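Local coordinates for E3 SUMO-protein ligase SIZ1 (Saccharomyces cerevisiae, PDB 3I2D), which acts as an E3 ligase of the PIAS family that promotes attachment of SUMO to septins and PCNA, at residues A[73-84]-A[196-207]; A[149-157]-A[167-175]. All blocks are in the same frame, centred on the assembly; numbering follows the deposited sequence.

Contact 1 of 2, residues A[73-84]-A[196-207]; sequences FYKIQRLIPELV and KLFGYIVEMITP
Ile76 and Leu79 form a hollow that takes the ring of Tyr200. The CG2 methyl of Ile76 lies over one ring face, 3.6 Å from the Tyr200 ring centroid, a CH-pi contact. Leu79 CD1 reaches the CE2 side of the same ring obliquely and also meets the edge of the Phe198 ring (CD1 to Phe198 CD2 3.9 Å). With its CG anti to the carbonyl carbon (chi1 -71°), Tyr200 stands up from the strand between these two aliphatic bumps. An alanine in place of this tyrosine is likely to leave a gap there, with the Ile76 methyl and Leu79 CD1 robbed of the surface they pack on. These strands, 74-80 and 196-204, run antiparallel at 142° in a four-stranded sheet of the PINIT domain, 74-90 at its edge, and a classic beta bulge shifts their register: Gln77 N (3.0 Å) and Arg78 N (3.2 Å) both bond to Ile201 O, each in its carbonyl plane. On the other face of the sheet from Tyr200, Ile80 CD1 crosses Ile201 CG1 at about a right angle, 4.1 Å apart; Ile201 also packs on helix 104-111, where Asp106 pairs with Arg78. At the last residue of the type I turn Ile80-Leu83, Leu83 settles on the bare backbone of Gly199, its CD1 3.8 Å from Gly199 CA. At the other end, the bent chain of Met204 brings its CE against Tyr74 CB at 3.7 Å. Gln77 NE2 makes a weak bond to Glu203 OE1, amide and carboxylate planes 79° apart, and another weak one to His117.

Contact 2 of 2, residues A[149-157]-A[167-175]; sequences NVQIKDNIR and KPADLTPHL
Two sheets of the PINIT domain meet here at their rims: strand 150-151 is outermost in one, strand 169-170 in the other, and side chains of Ile152 and Ile156 reach across to 168-174. Ile152 wedges its CD1 against Leu171 CD2, while its CG1 lies alongside the His174 ring, pointing the opposite way, 3.8 Å from His174 CD2. Val150 CG1 meets the same imidazole near ND1 at 3.9 Å, crossing it at about a right angle. Further along, Ile156 straddles the chain. Its chi1 of 49° sets CG1 between the backbone N and the carbonyl carbon, which carries CD1 to Pro168 CG (3.8 Å) and leaves CG2 beside Asp170 CB (3.4 Å). Polar atoms are joined through two waters. Water 1 accepts from Ile156 N and from Lys167 NZ, the latter also bonded to Phe159 O; water 2 accepts from Arg157 N and donates to Asp170 OD2 (2.7 Å). Both oxygens of the Asp170 carboxylate are held: OD1 takes the Thr172 hydroxyl at 2.7 Å from Thr172 OG1, as well as a weak bond from Thr172 N, and OD2 forms a salt bridge with Arg118, so its turning is probably restricted and its negative charge offset. Joined by apolar side chains and bridging water, with no clear direct hydrogen bond, these edge strands and their adjoining loops pack where the two antiparallel sheets of the PINIT domain come together.

Contacts 1 and 2 belong to the same PINIT domain, their centres 13 Å apart. Along the chain the order is 73-84, 149-157, 167-175, 196-207, so contact 2 falls wholly between the halves of contact 1. In the sheet they share, strand 117-125 lies between 195-204 and 169-170; strand 150-151 belongs to the second sheet. They also touch directly: Arg157 NH2 probably bonds to Ile205 O at 2.8 Å, and Leu83 CD1 packs on Leu171 CD1. Residues far apart in sequence thus come together within one PINIT domain, away from the zinc site of the SP-RING, with the chain leaving contact 1 into helix 207-215.

Contact 1 of 2, residues A[73-84]-A[196-207]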
loop_
_atom_site.group_PDB
_atom_site.type_symbol
_atom_site.label_atom_id
_atom_site.label_comp_id
_atom_site.label_asym_id
_atom_site.label_seq_id
_atom_site.Cartn_x
_atom_site.Cartn_y
_atom_site.Cartn_z
ATOM N N PHE A 73 -1.727 1.377 3.141
ATOM C CA PHE A 73 -1.576 2.825 3.339
ATOM C C PHE A 73 -2.858 3.637 3.468
ATOM O O PHE A 73 -2.821 4.832 3.749
ATOM C CB PHE A 73 -0.676 3.426 2.254
ATOM C CG PHE A 73 0.745 2.996 2.372
ATOM C CD1 PHE A 73 1.303 2.118 1.446
ATOM C CD2 PHE A 73 1.509 3.405 3.458
ATOM C CE1 PHE A 73 2.596 1.652 1.601
ATOM C CE2 PHE A 73 2.810 2.943 3.625
ATOM C CZ PHE A 73 3.355 2.065 2.694
ATOM N N TYR A 74 -3.993 2.999 3.237
ATOM C CA TYR A 74 -5.258 3.676 3.421
ATOM C C TYR A 74 -6.305 2.610 3.707
ATOM O O TYR A 74 -6.177 1.464 3.276
ATOM C CB TYR A 74 -5.601 4.551 2.214
ATOM C CG TYR A 74 -5.708 3.850 0.881
ATOM C CD1 TYR A 74 -6.748 2.953 0.621
ATOM C CD2 TYR A 74 -4.809 4.138 -0.150
ATOM C CE1 TYR A 74 -6.896 2.363 -0.629
ATOM C CE2 TYR A 74 -4.945 3.554 -1.399
ATOM C CZ TYR A 74 -5.991 2.665 -1.634
ATOM O OH TYR A 74 -6.113 2.056 -2.862
ATOM N N LYS A 75 -7.320 2.973 4.474
ATOM C CA LYS A 75 -8.350 2.025 4.848
ATOM C C LYS A 75 -9.713 2.604 4.514
ATOM O O LYS A 75 -10.062 3.698 4.973
ATOM C CB LYS A 75 -8.237 1.743 6.349
ATOM C CG LYS A 75 -8.910 0.476 6.843
ATOM C CD LYS A 75 -8.510 0.185 8.290
ATOM C CE LYS A 75 -6.982 0.100 8.426
ATOM N NZ LYS A 75 -6.490 -0.244 9.799
ATOM N N ILE A 76 -10.473 1.878 3.696
ATOM C CA ILE A 76 -11.803 2.327 3.308
ATOM C C ILE A 76 -12.681 2.251 4.552
ATOM O O ILE A 76 -12.879 1.176 5.124
ATOM C CB ILE A 76 -12.366 1.451 2.182
ATOM C CG1 ILE A 76 -11.572 1.707 0.903
ATOM C CG2 ILE A 76 -13.827 1.750 1.969
ATOM C CD1 ILE A 76 -12.001 0.847 -0.268
ATOM N N GLN A 77 -13.188 3.405 4.970
ATOM C CA GLN A 77 -14.002 3.507 6.171
ATOM C C GLN A 77 -15.490 3.618 5.904
ATOM O O GLN A 77 -16.268 2.796 6.386
ATOM C CB GLN A 77 -13.556 4.720 6.967
ATOM C CG GLN A 77 -13.243 4.464 8.415
ATOM C CD GLN A 77 -12.440 5.605 9.001
ATOM O OE1 GLN A 77 -12.879 6.760 8.985
ATOM N NE2 GLN A 77 -11.250 5.295 9.510
ATOM N N ARG A 78 -15.885 4.636 5.144
ATOM C CA ARG A 78 -17.298 4.856 4.841
ATOM C C ARG A 78 -17.535 5.088 3.370
ATOM O O ARG A 78 -16.692 5.651 2.680
ATOM C CB ARG A 78 -17.814 6.090 5.574
ATOM C CG ARG A 78 -19.207 5.960 6.143
ATOM C CD ARG A 78 -19.148 5.488 7.589
ATOM N NE ARG A 78 -18.168 6.252 8.366
ATOM C CZ ARG A 78 -18.146 7.583 8.465
ATOM N NH1 ARG A 78 -19.057 8.322 7.836
ATOM N NH2 ARG A 78 -17.206 8.176 9.194
ATOM N N LEU A 79 -18.692 4.660 2.889
ATOM C CA LEU A 79 -19.048 4.890 1.499
ATOM C C LEU A 79 -20.015 6.059 1.456
ATOM O O LEU A 79 -21.004 6.060 2.179
ATOM C CB LEU A 79 -19.758 3.681 0.879
ATOM C CG LEU A 79 -20.280 4.026 -0.534
ATOM C CD1 LEU A 79 -19.507 3.253 -1.596
ATOM C CD2 LEU A 79 -21.757 3.722 -0.634
ATOM N N ILE A 80 -19.719 7.062 0.639
ATOM C CA ILE A 80 -20.630 8.191 0.467
ATOM C C ILE A 80 -21.543 7.647 -0.640
ATOM O O ILE A 80 -21.226 7.723 -1.828
ATOM C CB ILE A 80 -19.876 9.445 0.012
ATOM C CG1 ILE A 80 -18.943 9.902 1.128
ATOM C CG2 ILE A 80 -20.848 10.550 -0.312
ATOM C CD1 ILE A 80 -18.192 11.151 0.786
ATOM N N PRO A 81 -22.706 7.101 -0.241
ATOM C CA PRO A 81 -23.750 6.481 -1.069
ATOM C C PRO A 81 -24.091 7.167 -2.375
ATOM O O PRO A 81 -24.175 6.520 -3.418
ATOM C CB PRO A 81 -24.935 6.410 -0.119
ATOM C CG PRO A 81 -24.783 7.672 0.654
ATOM C CD PRO A 81 -23.310 7.663 0.984
ATOM N N GLU A 82 -24.279 8.479 -2.314
ATOM C CA GLU A 82 -24.625 9.257 -3.489
ATOM C C GLU A 82 -23.522 9.278 -4.559
ATOM O O GLU A 82 -23.805 9.449 -5.739
ATOM C CB GLU A 82 -24.988 10.677 -3.050
ATOM C CG GLU A 82 -24.949 10.866 -1.534
ATOM C CD GLU A 82 -25.865 11.979 -1.046
ATOM O OE1 GLU A 82 -27.103 11.819 -1.163
ATOM O OE2 GLU A 82 -25.351 13.012 -0.551
ATOM N N LEU A 83 -22.271 9.096 -4.142
ATOM C CA LEU A 83 -21.123 9.099 -5.056
ATOM C C LEU A 83 -20.883 7.731 -5.692
ATOM O O LEU A 83 -19.907 7.049 -5.385
ATOM C CB LEU A 83 -19.859 9.524 -4.310
ATOM C CG LEU A 83 -19.221 10.840 -4.725
ATOM C CD1 LEU A 83 -17.956 11.062 -3.915
ATOM C CD2 LEU A 83 -18.903 10.799 -6.206
ATOM N N VAL A 84 -21.785 7.324 -6.567
ATOM C CA VAL A 84 -21.649 6.048 -7.246
ATOM C C VAL A 84 -22.104 6.276 -8.666
ATOM O O VAL A 84 -23.282 6.534 -8.920
ATOM C CB VAL A 84 -22.508 4.979 -6.589
ATOM C CG1 VAL A 84 -22.391 3.670 -7.355
ATOM C CG2 VAL A 84 -22.073 4.806 -5.148
ATOM N N LYS A 196 -17.296 1.282 -12.952
ATOM C CA LYS A 196 -18.150 1.758 -11.881
ATOM C C LYS A 196 -17.258 2.508 -10.898
ATOM O O LYS A 196 -16.172 2.041 -10.556
ATOM C CB LYS A 196 -18.857 0.577 -11.200
ATOM C CG LYS A 196 -20.079 0.966 -10.397
ATOM C CD LYS A 196 -20.835 -0.265 -9.928
ATOM C CE LYS A 196 -22.095 0.090 -9.129
ATOM N NZ LYS A 196 -23.122 0.831 -9.926
ATOM N N LEU A 197 -17.697 3.686 -10.470
ATOM C CA LEU A 197 -16.914 4.471 -9.533
ATOM C C LEU A 197 -17.575 4.490 -8.168
ATOM O O LEU A 197 -18.786 4.336 -8.062
ATOM C CB LEU A 197 -16.740 5.895 -10.051
ATOM C CG LEU A 197 -15.898 6.026 -11.322
ATOM C CD1 LEU A 197 -16.628 5.415 -12.519
ATOM C CD2 LEU A 197 -15.632 7.489 -11.578
ATOM N N PHE A 198 -16.768 4.653 -7.124
ATOM C CA PHE A 198 -17.264 4.708 -5.758
ATOM C C PHE A 198 -16.542 5.808 -5.013
ATOM O O PHE A 198 -15.363 6.050 -5.241
ATOM C CB PHE A 198 -16.997 3.411 -5.018
ATOM C CG PHE A 198 -17.644 2.216 -5.626
ATOM C CD1 PHE A 198 -17.096 1.607 -6.746
ATOM C CD2 PHE A 198 -18.789 1.679 -5.063
ATOM C CE1 PHE A 198 -17.683 0.472 -7.293
ATOM C CE2 PHE A 198 -19.382 0.551 -5.599
ATOM C CZ PHE A 198 -18.832 -0.057 -6.713
ATOM N N GLY A 199 -17.262 6.475 -4.122
ATOM C CA GLY A 199 -16.669 7.528 -3.326
ATOM C C GLY A 199 -16.554 6.972 -1.927
ATOM O O GLY A 199 -17.537 6.505 -1.363
ATOM N N TYR A 200 -15.353 6.982 -1.373
ATOM C CA TYR A 200 -15.138 6.459 -0.027
ATOM C C TYR A 200 -14.337 7.441 0.808
ATOM O O TYR A 200 -13.418 8.105 0.299
ATOM C CB TYR A 200 -14.322 5.160 -0.047
ATOM C CG TYR A 200 -14.999 3.922 -0.589
ATOM C CD1 TYR A 200 -14.502 3.273 -1.718
ATOM C CD2 TYR A 200 -16.072 3.339 0.079
ATOM C CE1 TYR A 200 -15.050 2.065 -2.166
ATOM C CE2 TYR A 200 -16.624 2.134 -0.360
ATOM C CZ TYR A 200 -16.106 1.504 -1.480
ATOM O OH TYR A 200 -16.637 0.304 -1.899
ATOM N N ILE A 201 -14.696 7.538 2.088
ATOM C CA ILE A 201 -13.929 8.351 3.020
ATOM C C ILE A 201 -12.953 7.281 3.501
ATOM O O ILE A 201 -13.368 6.236 4.009
ATOM C CB ILE A 201 -14.768 8.856 4.217
ATOM C CG1 ILE A 201 -15.658 10.016 3.787
ATOM C CG2 ILE A 201 -13.858 9.355 5.314
ATOM C CD1 ILE A 201 -16.556 10.521 4.875
ATOM N N VAL A 202 -11.665 7.510 3.294
ATOM C CA VAL A 202 -10.668 6.537 3.708
ATOM C C VAL A 202 -9.760 7.151 4.748
ATOM O O VAL A 202 -9.620 8.378 4.838
ATOM C CB VAL A 202 -9.787 6.067 2.514
ATOM C CG1 VAL A 202 -10.673 5.540 1.366
ATOM C CG2 VAL A 202 -8.906 7.219 2.038
ATOM N N GLU A 203 -9.142 6.287 5.535
ATOM C CA GLU A 203 -8.234 6.751 6.552
ATOM C C GLU A 203 -6.805 6.555 6.079
ATOM O O GLU A 203 -6.405 5.448 5.713
ATOM C CB GLU A 203 -8.442 5.988 7.865
ATOM C CG GLU A 203 -7.551 6.521 8.999
ATOM C CD GLU A 203 -7.687 5.752 10.304
ATOM O OE1 GLU A 203 -8.770 5.816 10.927
ATOM O OE2 GLU A 203 -6.703 5.087 10.701
ATOM N N MET A 204 -6.043 7.641 6.086
ATOM C CA MET A 204 -4.648 7.600 5.694
ATOM C C MET A 204 -3.903 6.812 6.751
ATOM O O MET A 204 -4.031 7.108 7.943
ATOM C CB MET A 204 -4.060 9.004 5.667
ATOM C CG MET A 204 -4.704 9.959 4.705
ATOM S SD MET A 204 -4.236 9.543 3.043
ATOM C CE MET A 204 -5.429 8.223 2.694
ATOM N N ILE A 205 -3.162 5.789 6.344
ATOM C CA ILE A 205 -2.364 5.061 7.316
ATOM C C ILE A 205 -0.954 5.446 6.969
ATOM O O ILE A 205 -0.531 5.400 5.815
ATOM C CB ILE A 205 -2.526 3.545 7.262
ATOM C CG1 ILE A 205 -3.905 3.159 7.804
ATOM C CG2 ILE A 205 -1.435 2.885 8.125
ATOM C CD1 ILE A 205 -4.097 1.659 7.935
ATOM N N THR A 206 -0.228 5.841 7.992
ATOM C CA THR A 206 1.116 6.326 7.816
ATOM C C THR A 206 2.256 5.303 7.862
ATOM O O THR A 206 2.151 4.238 8.486
ATOM C CB THR A 206 1.327 7.458 8.838
ATOM O OG1 THR A 206 1.522 8.677 8.126
ATOM C CG2 THR A 206 2.484 7.182 9.772
ATOM N N PRO A 207 3.347 5.594 7.144
ATOM C CA PRO A 207 4.494 4.687 7.137
ATOM C C PRO A 207 4.947 4.347 8.567
ATOM O O PRO A 207 5.167 3.180 8.888
ATOM C CB PRO A 207 5.539 5.474 6.346
ATOM C CG PRO A 207 4.684 6.144 5.287
ATOM C CD PRO A 207 3.455 6.604 6.069
#

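Contact 2 of 2, residues A[149-157]-A[167-175]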
loop_
_atom_site.group_PDB
_atom_site.type_symbol
_atom_site.label_atom_id
_atom_site.label_comp_id
_atom_site.label_asym_id
_atom_site.label_seq_id
_atom_site.Cartn_x
_atom_site.Cartn_y
_atom_site.Cartn_z
ATOM N N ASN A 149 -16.562 22.010 -10.221
ATOM C CA ASN A 149 -15.969 22.750 -11.330
ATOM C C ASN A 149 -14.443 22.862 -11.403
ATOM O O ASN A 149 -13.923 23.562 -12.275
ATOM C CB ASN A 149 -16.588 24.151 -11.404
ATOM C CG ASN A 149 -16.471 24.767 -12.790
ATOM O OD1 ASN A 149 -16.927 24.183 -13.773
ATOM N ND2 ASN A 149 -15.861 25.950 -12.876
ATOM N N VAL A 150 -13.726 22.179 -10.512
ATOM C CA VAL A 150 -12.257 22.212 -10.533
ATOM C C VAL A 150 -11.702 20.866 -11.007
ATOM O O VAL A 150 -12.149 19.804 -10.555
ATOM C CB VAL A 150 -11.653 22.487 -9.135
ATOM C CG1 VAL A 150 -10.161 22.781 -9.265
ATOM C CG2 VAL A 150 -12.375 23.634 -8.467
ATOM N N GLN A 151 -10.724 20.909 -11.908
ATOM C CA GLN A 151 -10.132 19.676 -12.412
ATOM C C GLN A 151 -9.166 19.096 -11.398
ATOM O O GLN A 151 -8.281 19.784 -10.902
ATOM C CB GLN A 151 -9.385 19.892 -13.725
ATOM C CG GLN A 151 -9.048 18.563 -14.398
ATOM C CD GLN A 151 -7.975 18.672 -15.461
ATOM O OE1 GLN A 151 -6.787 18.782 -15.153
ATOM N NE2 GLN A 151 -8.390 18.648 -16.724
ATOM N N ILE A 152 -9.336 17.811 -11.116
ATOM C CA ILE A 152 -8.510 17.101 -10.155
ATOM C C ILE A 152 -7.332 16.367 -10.795
ATOM O O ILE A 152 -7.510 15.364 -11.485
ATOM C CB ILE A 152 -9.379 16.104 -9.382
ATOM C CG1 ILE A 152 -10.386 16.876 -8.540
ATOM C CG2 ILE A 152 -8.525 15.197 -8.529
ATOM C CD1 ILE A 152 -11.465 16.008 -7.983
ATOM N N LYS A 153 -6.129 16.886 -10.558
ATOM C CA LYS A 153 -4.896 16.294 -11.071
ATOM C C LYS A 153 -4.818 14.900 -10.465
ATOM O O LYS A 153 -5.248 14.701 -9.332
ATOM C CB LYS A 153 -3.693 17.137 -10.618
ATOM C CG LYS A 153 -2.321 16.644 -11.091
ATOM C CD LYS A 153 -1.219 17.632 -10.688
ATOM C CE LYS A 153 0.157 17.165 -11.141
ATOM N NZ LYS A 153 1.218 18.148 -10.786
ATOM N N ASP A 154 -4.288 13.932 -11.203
ATOM C CA ASP A 154 -4.194 12.577 -10.666
ATOM C C ASP A 154 -3.038 12.479 -9.672
ATOM O O ASP A 154 -2.121 11.668 -9.830
ATOM C CB ASP A 154 -4.012 11.561 -11.802
ATOM C CG ASP A 154 -5.162 11.588 -12.809
ATOM O OD1 ASP A 154 -6.340 11.566 -12.378
ATOM O OD2 ASP A 154 -4.879 11.618 -14.030
ATOM N N ASN A 155 -3.100 13.310 -8.637
ATOM C CA ASN A 155 -2.062 13.347 -7.619
ATOM C C ASN A 155 -2.596 13.185 -6.190
ATOM O O ASN A 155 -3.376 14.013 -5.699
ATOM C CB ASN A 155 -1.287 14.662 -7.733
ATOM C CG ASN A 155 0.202 14.446 -7.921
ATOM O OD1 ASN A 155 0.910 14.049 -6.993
ATOM N ND2 ASN A 155 0.686 14.698 -9.135
ATOM N N ILE A 156 -2.178 12.097 -5.543
ATOM C CA ILE A 156 -2.555 11.813 -4.167
ATOM C C ILE A 156 -1.280 11.548 -3.387
ATOM O O ILE A 156 -0.181 11.610 -3.946
ATOM C CB ILE A 156 -3.500 10.604 -4.053
ATOM C CG1 ILE A 156 -2.963 9.418 -4.852
ATOM C CG2 ILE A 156 -4.873 10.998 -4.539
ATOM C CD1 ILE A 156 -3.911 8.239 -4.842
ATOM N N ARG A 157 -1.431 11.265 -2.097
ATOM C CA ARG A 157 -0.308 11.029 -1.205
ATOM C C ARG A 157 0.918 10.323 -1.782
ATOM O O ARG A 157 1.984 10.935 -1.915
ATOM C CB ARG A 157 -0.770 10.280 0.036
ATOM C CG ARG A 157 0.306 10.201 1.084
ATOM C CD ARG A 157 -0.301 10.186 2.443
ATOM N NE ARG A 157 -0.283 8.870 3.070
ATOM C CZ ARG A 157 -0.883 7.786 2.595
ATOM N NH1 ARG A 157 -1.562 7.829 1.450
ATOM N NH2 ARG A 157 -0.843 6.670 3.307
ATOM N N LYS A 167 -4.990 4.607 -9.858
ATOM C CA LYS A 167 -4.993 4.938 -8.440
ATOM C C LYS A 167 -6.154 5.866 -8.184
ATOM O O LYS A 167 -6.547 6.634 -9.065
ATOM C CB LYS A 167 -3.673 5.601 -8.022
ATOM C CG LYS A 167 -3.361 6.924 -8.708
ATOM C CD LYS A 167 -1.899 7.311 -8.499
ATOM C CE LYS A 167 -1.499 8.516 -9.342
ATOM N NZ LYS A 167 -0.096 8.965 -9.078
ATOM N N PRO A 168 -6.728 5.808 -6.978
ATOM C CA PRO A 168 -7.865 6.670 -6.636
ATOM C C PRO A 168 -7.550 8.175 -6.721
ATOM O O PRO A 168 -6.388 8.599 -6.652
ATOM C CB PRO A 168 -8.205 6.225 -5.219
ATOM C CG PRO A 168 -6.855 5.909 -4.652
ATOM C CD PRO A 168 -6.215 5.123 -5.780
ATOM N N ALA A 169 -8.600 8.972 -6.865
ATOM C CA ALA A 169 -8.454 10.414 -6.961
ATOM C C ALA A 169 -8.927 11.101 -5.675
ATOM O O ALA A 169 -10.007 10.824 -5.177
ATOM C CB ALA A 169 -9.236 10.927 -8.156
ATOM N N ASP A 170 -8.091 11.988 -5.148
ATOM C CA ASP A 170 -8.383 12.733 -3.926
ATOM C C ASP A 170 -9.299 13.916 -4.228
ATOM O O ASP A 170 -8.839 14.915 -4.785
ATOM C CB ASP A 170 -7.077 13.280 -3.342
ATOM C CG ASP A 170 -7.180 13.594 -1.857
ATOM O OD1 ASP A 170 -8.297 13.888 -1.386
ATOM O OD2 ASP A 170 -6.143 13.555 -1.156
ATOM N N LEU A 171 -10.579 13.813 -3.858
ATOM C CA LEU A 171 -11.551 14.901 -4.076
ATOM C C LEU A 171 -11.527 15.925 -2.935
ATOM O O LEU A 171 -11.885 17.085 -3.117
ATOM C CB LEU A 171 -12.989 14.366 -4.138
ATOM C CG LEU A 171 -13.376 13.204 -5.034
ATOM C CD1 LEU A 171 -14.821 12.834 -4.770
ATOM C CD2 LEU A 171 -13.176 13.584 -6.468
ATOM N N THR A 172 -11.114 15.463 -1.761
ATOM C CA THR A 172 -11.077 16.243 -0.533
ATOM C C THR A 172 -10.747 17.729 -0.533
ATOM O O THR A 172 -11.500 18.524 0.027
ATOM C CB THR A 172 -10.180 15.563 0.464
ATOM O OG1 THR A 172 -10.331 14.144 0.322
ATOM C CG2 THR A 172 -10.577 15.961 1.867
ATOM N N PRO A 173 -9.626 18.131 -1.140
ATOM C CA PRO A 173 -9.316 19.564 -1.133
ATOM C C PRO A 173 -10.262 20.458 -1.934
ATOM O O PRO A 173 -10.093 21.675 -1.944
ATOM C CB PRO A 173 -7.885 19.613 -1.676
ATOM C CG PRO A 173 -7.828 18.441 -2.595
ATOM C CD PRO A 173 -8.542 17.362 -1.777
ATOM N N HIS A 174 -11.258 19.877 -2.594
ATOM C CA HIS A 174 -12.186 20.670 -3.404
ATOM C C HIS A 174 -13.636 20.553 -2.970
ATOM O O HIS A 174 -14.542 20.973 -3.691
ATOM C CB HIS A 174 -12.064 20.274 -4.876
ATOM C CG HIS A 174 -10.661 20.314 -5.379
ATOM N ND1 HIS A 174 -9.972 21.494 -5.555
ATOM C CD2 HIS A 174 -9.784 19.320 -5.652
ATOM C CE1 HIS A 174 -8.728 21.224 -5.908
ATOM N NE2 HIS A 174 -8.588 19.912 -5.971
ATOM N N LEU A 175 -13.865 19.969 -1.801
ATOM C CA LEU A 175 -15.225 19.858 -1.297
ATOM C C LEU A 175 -15.672 21.266 -0.906
ATOM O O LEU A 175 -14.834 22.121 -0.587
ATOM C CB LEU A 175 -15.279 18.951 -0.063
ATOM C CG LEU A 175 -15.229 17.437 -0.266
ATOM C CD1 LEU A 175 -15.175 16.761 1.089
ATOM C CD2 LEU A 175 -16.451 16.967 -1.044
HETATM O O HOH W 1 0.253 10.678 -6.659
HETATM O O HOH W 2 -4.102 11.939 -0.516
#